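Peptide/nickel transport system substrate-binding protein (Listeria monocytogenes serotype 1/2a, PDB 5KZT) binds peptides outside the membrane and probably hands them to an ABC transporter for uptake, as OppA proteins do. Local coordinates at residues S114-A119 with P164-L169. Sequence-based numbering, arbitrary orientation.
Sequences SYLFDA and PTFFPL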
loop_
_atom_site.group_PDB
_atom_site.type_symbol
_atom_site.label_atom_id
_atom_site.label_comp_id
_atom_site.label_asym_id
_atom_site.label_seq_id
_atom_site.Cartn_x
_atom_site.Cartn_y
_atom_site.Cartn_z
ATOM N N SER A 114 -8.684 -2.340 -9.650
ATOM C CA SER A 114 -10.037 -2.485 -10.190
ATOM C C SER A 114 -10.916 -3.421 -9.334
ATOM O O SER A 114 -12.133 -3.244 -9.281
ATOM C CB SER A 114 -9.998 -2.950 -11.639
ATOM O OG SER A 114 -9.511 -4.265 -11.718
ATOM N N TYR A 115 -10.294 -4.391 -8.654
ATOM C CA TYR A 115 -11.012 -5.339 -7.797
ATOM C C TYR A 115 -11.747 -4.682 -6.600
ATOM O O TYR A 115 -12.729 -5.228 -6.123
ATOM C CB TYR A 115 -10.088 -6.465 -7.325
ATOM C CG TYR A 115 -9.018 -6.081 -6.320
ATOM C CD1 TYR A 115 -9.267 -6.141 -4.945
ATOM C CD2 TYR A 115 -7.748 -5.695 -6.732
ATOM C CE1 TYR A 115 -8.284 -5.791 -4.023
ATOM C CE2 TYR A 115 -6.747 -5.389 -5.819
ATOM C CZ TYR A 115 -7.030 -5.425 -4.461
ATOM O OH TYR A 115 -6.061 -5.122 -3.539
ATOM N N LEU A 116 -11.306 -3.508 -6.156
ATOM C CA LEU A 116 -11.997 -2.797 -5.079
ATOM C C LEU A 116 -13.416 -2.414 -5.484
ATOM O O LEU A 116 -14.302 -2.262 -4.632
ATOM C CB LEU A 116 -11.242 -1.527 -4.675
ATOM C CG LEU A 116 -9.870 -1.713 -4.026
ATOM C CD1 LEU A 116 -9.256 -0.366 -3.723
ATOM C CD2 LEU A 116 -9.955 -2.557 -2.772
ATOM N N PHE A 117 -13.635 -2.269 -6.789
ATOM C CA PHE A 117 -14.949 -1.920 -7.304
ATOM C C PHE A 117 -15.939 -3.091 -7.345
ATOM O O PHE A 117 -17.088 -2.896 -7.735
ATOM C CB PHE A 117 -14.822 -1.244 -8.684
ATOM C CG PHE A 117 -14.235 0.115 -8.609
ATOM C CD1 PHE A 117 -12.870 0.304 -8.426
ATOM C CD2 PHE A 117 -15.053 1.223 -8.652
ATOM C CE1 PHE A 117 -12.338 1.574 -8.299
ATOM C CE2 PHE A 117 -14.528 2.488 -8.554
ATOM C CZ PHE A 117 -13.175 2.667 -8.376
ATOM N N ASP A 118 -15.522 -4.270 -6.895
ATOM C CA ASP A 118 -16.453 -5.369 -6.576
ATOM C C ASP A 118 -17.566 -4.927 -5.622
ATOM O O ASP A 118 -18.640 -5.494 -5.645
ATOM C CB ASP A 118 -15.720 -6.529 -5.897
ATOM C CG ASP A 118 -14.936 -7.394 -6.853
ATOM O OD1 ASP A 118 -15.034 -7.225 -8.101
ATOM O OD2 ASP A 118 -14.220 -8.307 -6.334
ATOM N N ALA A 119 -17.257 -3.965 -4.754
ATOM C CA ALA A 119 -18.236 -3.332 -3.865
ATOM C C ALA A 119 -19.347 -2.568 -4.603
ATOM O O ALA A 119 -20.413 -2.384 -4.037
ATOM C CB ALA A 119 -17.528 -2.387 -2.908
ATOM N N PRO A 164 -7.665 6.625 -3.010
ATOM C CA PRO A 164 -7.440 7.335 -4.280
ATOM C C PRO A 164 -8.090 6.788 -5.568
ATOM O O PRO A 164 -8.456 7.576 -6.428
ATOM C CB PRO A 164 -5.916 7.345 -4.389
ATOM C CG PRO A 164 -5.513 7.542 -2.979
ATOM C CD PRO A 164 -6.414 6.582 -2.229
ATOM N N THR A 165 -8.273 5.476 -5.672
ATOM C CA THR A 165 -8.881 4.875 -6.865
ATOM C C THR A 165 -10.320 5.366 -7.099
ATOM O O THR A 165 -10.804 5.357 -8.233
ATOM C CB THR A 165 -8.869 3.325 -6.807
ATOM O OG1 THR A 165 -7.738 2.879 -6.052
ATOM C CG2 THR A 165 -8.828 2.723 -8.228
ATOM N N PHE A 166 -10.980 5.796 -6.031
ATOM C CA PHE A 166 -12.341 6.323 -6.057
ATOM C C PHE A 166 -12.403 7.866 -6.129
ATOM O O PHE A 166 -13.479 8.434 -6.089
ATOM C CB PHE A 166 -13.089 5.837 -4.805
ATOM C CG PHE A 166 -13.323 4.360 -4.784
ATOM C CD1 PHE A 166 -12.301 3.479 -4.475
ATOM C CD2 PHE A 166 -14.577 3.840 -5.098
ATOM C CE1 PHE A 166 -12.539 2.091 -4.475
ATOM C CE2 PHE A 166 -14.805 2.457 -5.085
ATOM C CZ PHE A 166 -13.786 1.601 -4.782
ATOM N N PHE A 167 -11.258 8.539 -6.258
ATOM C CA PHE A 167 -11.236 9.990 -6.452
ATOM C C PHE A 167 -11.770 10.327 -7.846
ATOM O O PHE A 167 -11.622 9.520 -8.755
ATOM C CB PHE A 167 -9.810 10.526 -6.320
ATOM C CG PHE A 167 -9.252 10.512 -4.912
ATOM C CD1 PHE A 167 -9.951 9.966 -3.824
ATOM C CD2 PHE A 167 -7.984 11.028 -4.691
ATOM C CE1 PHE A 167 -9.402 9.963 -2.558
ATOM C CE2 PHE A 167 -7.432 11.035 -3.422
ATOM C CZ PHE A 167 -8.134 10.504 -2.352
ATOM N N PRO A 168 -12.343 11.535 -8.023
ATOM C CA PRO A 168 -12.747 12.007 -9.344
ATOM C C PRO A 168 -11.562 12.375 -10.236
ATOM O O PRO A 168 -10.446 12.599 -9.742
ATOM C CB PRO A 168 -13.593 13.231 -9.027
ATOM C CG PRO A 168 -12.983 13.778 -7.777
ATOM C CD PRO A 168 -12.474 12.593 -7.002
ATOM N N LEU A 169 -11.808 12.355 -11.546
ATOM C CA LEU A 169 -10.858 12.816 -12.552
ATOM C C LEU A 169 -11.582 13.689 -13.567
ATOM O O LEU A 169 -12.759 13.470 -13.862
ATOM C CB LEU A 169 -10.199 11.628 -13.257
ATOM C CG LEU A 169 -9.228 10.830 -12.384
ATOM C CD1 LEU A 169 -8.864 9.524 -13.081
ATOM C CD2 LEU A 169 -7.979 11.648 -12.059
#
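An offset stack of two phenylalanines joins two 3-10 segments in the buried interior of this OppA-type peptide-binding protein. Phe-117, from the 3-10 segment 114-119, and Phe-166, at the end of the short segment 164-166, reach toward each other from opposite directions, and their rings overlap by their outer halves. The centroids lie 4.0 Å apart and the planes are only 9° from parallel. Each CZ sits over the centre of the other ring, and the closest pair is Phe-117 CE2 with Phe-166 CE2 at 3.5 Å. Both side chains take the same first torsion, CG anti to the carbonyl carbon (chi1 -70° and -67°), which sends each ring toward the other segment; Phe-117 CA and Phe-166 CA are 8.7 Å apart.

Thr-165 meets the rim of the Phe-117 ring: its methyl CG2 lies 3.7 Å from CE1, while its carbonyl O lies in the ring plane, 3.6 Å from CZ. Leu-116 borders the Phe-166 ring, with CB near the ring plane 3.8 Å from CE1 and O at the edge in plane. The contact is mostly aromatic and aliphatic, with a backbone carbonyl oxygen at the edge of each ring.

Trp-101 of helix 94-105 meets both stacked rings edge-to-face, and its NE1 hydrogen-bonds Phe-166 O. Ala-104 and Val-105 of that helix also pack against Phe-117, while Leu-160 of helix 157-161 touches Phe-166.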